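Local structure of malonyl CoA-acyl carrier protein transacylase (Staphylococcus aureus, 3IM9) at residues T42-A45 and K46-F50; G25-Q28 and D29-N32. The protein transfers the malonyl group from malonyl-CoA to the holo acyl carrier protein, a step that supplies malonyl units for bacterial fatty acid synthesis. All blocks are in the same frame, centred on the assembly; numbering follows the deposited sequence.

Contact 1: T42-A45 and K46-F50; sequences TSAA and KTLDF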
ATOM      1  N   THR A  42       8.702  10.221  16.972  1.00 12.76           N
ATOM      2  CA  THR A  42       9.711   9.887  17.974  1.00 13.84           C
ATOM      3  C   THR A  42       9.597   8.422  18.370  1.00 14.12           C
ATOM      4  O   THR A  42      10.649   7.795  18.577  1.00 13.56           O
ATOM      5  CB  THR A  42       9.475  10.726  19.244  1.00 18.38           C
ATOM      6  OG1 THR A  42       9.734  12.111  18.947  1.00 20.17           O
ATOM      7  CG2 THR A  42      10.380  10.309  20.359  1.00 21.14           C
ATOM      8  N   SER A  43       8.393   7.851  18.302  1.00 13.54           N
ATOM      9  CA  SER A  43       8.304   6.391  18.571  1.00 14.60           C
ATOM     10  C   SER A  43       9.086   5.610  17.549  1.00 14.38           C
ATOM     11  O   SER A  43       9.816   4.706  17.864  1.00 14.39           O
ATOM     12  CB  SER A  43       6.859   5.943  18.603  1.00 15.39           C
ATOM     13  OG  SER A  43       6.730   4.541  18.853  1.00 20.72           O
ATOM     14  N   ALA A  44       8.905   5.984  16.281  1.00 12.12           N
ATOM     15  CA  ALA A  44       9.609   5.290  15.184  1.00 12.40           C
ATOM     16  C   ALA A  44      11.124   5.479  15.373  1.00 11.93           C
ATOM     17  O   ALA A  44      11.924   4.545  15.228  1.00 12.73           O
ATOM     18  CB  ALA A  44       9.169   5.907  13.844  1.00 11.42           C
ATOM     19  N   ALA A  45      11.544   6.705  15.675  1.00 10.82           N
ATOM     20  CA  ALA A  45      12.995   6.994  15.899  1.00 12.93           C
ATOM     21  C   ALA A  45      13.588   6.135  17.046  1.00 12.92           C
ATOM     22  O   ALA A  45      14.711   5.671  16.929  1.00 14.55           O
ATOM     23  CB  ALA A  45      13.222   8.461  16.179  1.00 12.92           C
ATOM     24  N   LYS A  46      12.805   5.998  18.145  1.00 14.12           N
ATOM     25  CA  LYS A  46      13.340   5.224  19.278  1.00 15.96           C
ATOM     26  C   LYS A  46      13.279   3.737  18.989  1.00 17.74           C
ATOM     27  O   LYS A  46      13.958   2.986  19.692  1.00 19.12           O
ATOM     28  CB  LYS A  46      12.497   5.493  20.529  1.00 15.22           C
ATOM     29  CG  LYS A  46      12.476   6.901  21.105  1.00 20.97           C
ATOM     30  CD  LYS A  46      13.685   7.561  20.741  1.00 18.07           C
ATOM     31  CE  LYS A  46      13.451   9.056  20.954  1.00 39.82           C
ATOM     32  NZ  LYS A  46      14.679   9.799  21.558  1.00 42.56           N
ATOM     33  N   THR A  47      12.438   3.264  18.061  1.00 15.54           N
ATOM     34  CA  THR A  47      12.284   1.829  17.851  1.00 15.17           C
ATOM     35  C   THR A  47      13.225   1.267  16.849  1.00 16.25           C
ATOM     36  O   THR A  47      13.757   0.153  17.002  1.00 17.61           O
ATOM     37  CB  THR A  47      10.842   1.598  17.362  1.00 16.29           C
ATOM     38  OG1 THR A  47       9.916   1.897  18.433  1.00 17.28           O
ATOM     39  CG2 THR A  47      10.636   0.216  16.860  1.00 16.21           C
ATOM     40  N   LEU A  48      13.439   1.987  15.739  1.00 14.47           N
ATOM     41  CA  LEU A  48      14.206   1.442  14.638  1.00 13.91           C
ATOM     42  C   LEU A  48      15.724   1.530  14.767  1.00 14.45           C
ATOM     43  O   LEU A  48      16.250   2.527  15.364  1.00 16.28           O
ATOM     44  CB  LEU A  48      13.718   2.136  13.338  1.00 13.09           C
ATOM     45  CG  LEU A  48      12.232   1.839  13.023  1.00 13.67           C
ATOM     46  CD1 LEU A  48      11.688   2.718  12.018  1.00 12.35           C
ATOM     47  CD2 LEU A  48      12.041   0.364  12.540  1.00 14.72           C
ATOM     48  N   ASP A  49      16.400   0.595  14.112  1.00 15.84           N
ATOM     49  CA  ASP A  49      17.854   0.472  14.165  1.00 17.51           C
ATOM     50  C   ASP A  49      18.568   1.313  13.090  1.00 18.42           C
ATOM     51  O   ASP A  49      19.762   1.120  12.845  1.00 20.27           O
ATOM     52  CB  ASP A  49      18.264  -1.047  14.067  1.00 18.44           C
ATOM     53  CG  ASP A  49      17.993  -1.677  12.720  1.00 20.79           C
ATOM     54  OD1 ASP A  49      17.486  -1.042  11.778  1.00 23.04           O
ATOM     55  OD2 ASP A  49      18.253  -2.938  12.636  1.00 23.48           O
ATOM     56  N   PHE A  50      17.853   2.215  12.387  1.00 14.13           N
ATOM     57  CA  PHE A  50      18.542   3.166  11.543  1.00 13.74           C
ATOM     58  C   PHE A  50      17.876   4.527  11.794  1.00 13.55           C
ATOM     59  O   PHE A  50      16.835   4.584  12.519  1.00 12.81           O
ATOM     60  CB  PHE A  50      18.412   2.777  10.054  1.00 14.95           C
ATOM     61  CG  PHE A  50      16.978   2.948   9.477  1.00 14.90           C
ATOM     62  CD1 PHE A  50      15.961   2.021   9.813  1.00 13.87           C
ATOM     63  CD2 PHE A  50      16.708   3.930   8.498  1.00 14.84           C
ATOM     64  CE1 PHE A  50      14.660   2.147   9.271  1.00 15.23           C
ATOM     65  CE2 PHE A  50      15.452   4.083   8.006  1.00 15.63           C
ATOM     66  CZ  PHE A  50      14.399   3.139   8.371  1.00 12.73           C
TER
HETATM   67  O   HOH W   1      16.103   6.256  14.703  1.00 15.99           O
HETATM   68  O   HOH W   2      16.647   3.809  17.874  1.00 31.23           O
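T42 and K46 lie side by side on the last turns of helix 35-47 and point the same way. K46 CG comes within 3.2 Å of T42 O. As modelled, the lysine chain bends at chi2 (-26°, far from a staggered value), and its CE falls too close to the methyl CG2 of T42. That closeness is doubtful, and the place of the lysine end is uncertain. The backbone is firmer, for T42 O accepts the helical bond from K46 N at 2.8 Å. The hydroxyl of T42 turns back along the helix to the carbonyl of T38.

Next along the helix, T47 folds back on S43. T47 OG1 sits beside its own backbone N (chi1 -68°) and donates to S43 O at 2.9 Å. The hydroxyl comes from above the carbonyl plane. T47 N adds a weak bond to the same oxygen.

L48 is the first residue to leave helical geometry. L48 N still bonds A44 O at 3.0 Å, nearly in line with the carbonyl, and T47 N makes a weak second bond there. The leucine CB and CG pack against this oxygen, and L48 CD1 reaches A44 CB at 4.5 Å. A44 and L48 touch helix 67-84, while S43 and T47 touch helix 112-128.

A45 O is taken up by two waters. One bridges to L48 O and the other to F50 O. Three carbonyls near the helix end are thus met in different ways: S43 O by T47 OG1 and a weak N-H bond, A44 O by N-H groups, and A45 O by water.

Contact 2: G25-Q28 and D29-N32; sequences GMAQ and DLFN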
ATOM      1  N   GLY A  25      11.715  14.634   2.464  1.00 10.70           N
ATOM      2  CA  GLY A  25      11.098  15.771   3.154  1.00 11.19           C
ATOM      3  C   GLY A  25       9.790  15.341   3.833  1.00 14.81           C
ATOM      4  O   GLY A  25       9.197  16.110   4.605  1.00 14.38           O
ATOM      5  N   MET A  26       9.318  14.127   3.549  1.00 10.88           N
ATOM      6  CA  MET A  26       8.030  13.658   4.084  1.00 10.76           C
ATOM      7  C   MET A  26       7.997  13.725   5.609  1.00 10.51           C
ATOM      8  O   MET A  26       8.910  13.210   6.302  1.00 11.43           O
ATOM      9  CB  MET A  26       7.709  12.248   3.587  1.00  9.71           C
ATOM     10  CG  MET A  26       8.793  11.216   3.979  1.00 10.40           C
ATOM     11  SD  MET A  26       8.599   9.617   3.090  1.00 10.39           S
ATOM     12  CE  MET A  26       7.137   8.920   3.950  1.00  9.92           C
ATOM     13  N   ALA A  27       6.923  14.391   6.096  1.00 11.42           N
ATOM     14  CA  ALA A  27       6.639  14.568   7.543  1.00 10.54           C
ATOM     15  C   ALA A  27       7.514  15.630   8.200  1.00 11.26           C
ATOM     16  O   ALA A  27       7.339  15.823   9.428  1.00 12.50           O
ATOM     17  CB  ALA A  27       6.660  13.181   8.318  1.00 13.41           C
ATOM     18  N   GLN A  28       8.399  16.280   7.445  1.00 12.34           N
ATOM     19  CA  GLN A  28       9.305  17.235   8.137  1.00 13.27           C
ATOM     20  C   GLN A  28       8.483  18.408   8.735  1.00 16.11           C
ATOM     21  O   GLN A  28       8.886  18.945   9.754  1.00 17.68           O
ATOM     22  CB  GLN A  28      10.442  17.636   7.207  1.00 16.75           C
ATOM     23  CG  GLN A  28       9.969  18.593   6.237  1.00 14.61           C
ATOM     24  CD  GLN A  28      11.066  18.877   5.238  1.00 29.62           C
ATOM     25  OE1 GLN A  28      10.747  19.290   4.120  1.00 29.92           O
ATOM     26  NE2 GLN A  28      12.371  18.534   5.589  1.00 31.61           N
ATOM     27  N   ASP A  29       7.331  18.694   8.155  1.00 13.39           N
ATOM     28  CA  ASP A  29       6.495  19.737   8.652  1.00 13.88           C
ATOM     29  C   ASP A  29       5.772  19.375   9.917  1.00 15.37           C
ATOM     30  O   ASP A  29       5.295  20.297  10.669  1.00 16.19           O
ATOM     31  CB  ASP A  29       5.548  20.208   7.563  1.00 12.51           C
ATOM     32  CG  ASP A  29       4.594  19.081   7.031  1.00 12.73           C
ATOM     33  OD1 ASP A  29       3.474  19.433   6.585  1.00 14.44           O
ATOM     34  OD2 ASP A  29       5.040  17.911   7.108  1.00 15.23           O
ATOM     35  N   LEU A  30       5.592  18.093  10.194  1.00 13.09           N
ATOM     36  CA  LEU A  30       4.897  17.673  11.422  1.00 11.65           C
ATOM     37  C   LEU A  30       5.803  17.728  12.650  1.00 12.80           C
ATOM     38  O   LEU A  30       5.326  17.942  13.762  1.00 12.94           O
ATOM     39  CB  LEU A  30       4.371  16.213  11.198  1.00 13.43           C
ATOM     40  CG  LEU A  30       3.327  16.059  10.079  1.00 13.62           C
ATOM     41  CD1 LEU A  30       3.150  14.548   9.881  1.00 11.09           C
ATOM     42  CD2 LEU A  30       2.009  16.718  10.440  1.00 14.13           C
ATOM     43  N   PHE A  31       7.074  17.365  12.448  1.00 11.89           N
ATOM     44  CA  PHE A  31       7.945  17.044  13.561  1.00 12.01           C
ATOM     45  C   PHE A  31       8.138  18.323  14.431  1.00 13.53           C
ATOM     46  O   PHE A  31       8.604  19.391  13.926  1.00 14.34           O
ATOM     47  CB  PHE A  31       9.290  16.480  13.064  1.00 11.01           C
ATOM     48  CG  PHE A  31      10.126  15.954  14.098  1.00 12.34           C
ATOM     49  CD1 PHE A  31      11.456  16.357  14.234  1.00 13.98           C
ATOM     50  CD2 PHE A  31       9.632  14.918  14.965  1.00 14.30           C
ATOM     51  CE1 PHE A  31      12.258  15.724  15.278  1.00 15.66           C
ATOM     52  CE2 PHE A  31      10.418  14.306  15.922  1.00 12.41           C
ATOM     53  CZ  PHE A  31      11.758  14.704  16.085  1.00 14.58           C
ATOM     54  N   ASN A  32       7.842  18.124  15.723  1.00 12.66           N
ATOM     55  CA  ASN A  32       7.895  19.254  16.717  1.00 14.82           C
ATOM     56  C   ASN A  32       6.950  20.368  16.449  1.00 17.00           C
ATOM     57  O   ASN A  32       7.133  21.436  17.046  1.00 18.29           O
ATOM     58  CB  ASN A  32       9.328  19.801  16.857  1.00 14.57           C
ATOM     59  CG  ASN A  32      10.290  18.723  17.454  1.00 15.39           C
ATOM     60  OD1 ASN A  32       9.879  17.985  18.362  1.00 19.38           O
ATOM     61  ND2 ASN A  32      11.502  18.596  16.937  1.00 16.25           N
TER
HETATM   62  O   HOH W   3      10.321  19.889  11.829  1.00 16.12           O
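A27 O is gripped by two backbone N-H groups as the chain winds through two overlapping turns. L30 N donates to A27 O at 3.0 Å, from well above the carbonyl plane. F31 N adds a weak, longer bond. The first turn is a type II beta turn from G25 to Q28, closed by Q28 N to G25 O at 3.0 Å. The second runs from A27 to L30. Together they lie in the loop between strand 11-16 and helix 35-47.

The side chains go to different neighbours. L30 brings its CB against A27 O, and L30 CD1 touches A27 CB at 4.1 Å. These two residues pack inward on helix 67-84, where A27 touches H77, and L30 touches A80 and L81.

D29 folds its carboxylate back on A27. Its CG lies between the backbone N and the carbonyl carbon (chi1 61°), a torsion that brings D29 OD2 to 3.5 Å from A27 C. The other oxygen, OD1, has its partner elsewhere, the backbone N of L306, so the carboxylate joins this loop to the chain near the C terminus.

F31 sends its ring toward L41 and T42 of helix 35-47 and L53 of helix 52-57. The side chain of the next residue covers part of it: N32 CG stands 4.1 Å above the centre of one face of the F31 ring. A water bridges Q28 O and F31 O, donating to Q28 O at 2.7 Å and to F31 O at 2.8 Å.

From the N terminus, the chain leaves strand 11-16 and first makes the turns of contact 2. It then enters helix 35-47, and contact 1 forms where that helix ends. The two follow in series, neither nested nor crossing. Contact 2 closes two short turns, contact 1 the last turns of a helix. Their centres are about 15 Å apart, but they touch directly: F31 CE2 packs against T42 OG1 at 3.8 Å. Both also lean on helices 67-84 and 52-57. Contact 2 adds a tie to L306 near the C terminus, and contact 1 adds one to helix 112-128. Both lie away from the serine and histidine predicted to be catalytic.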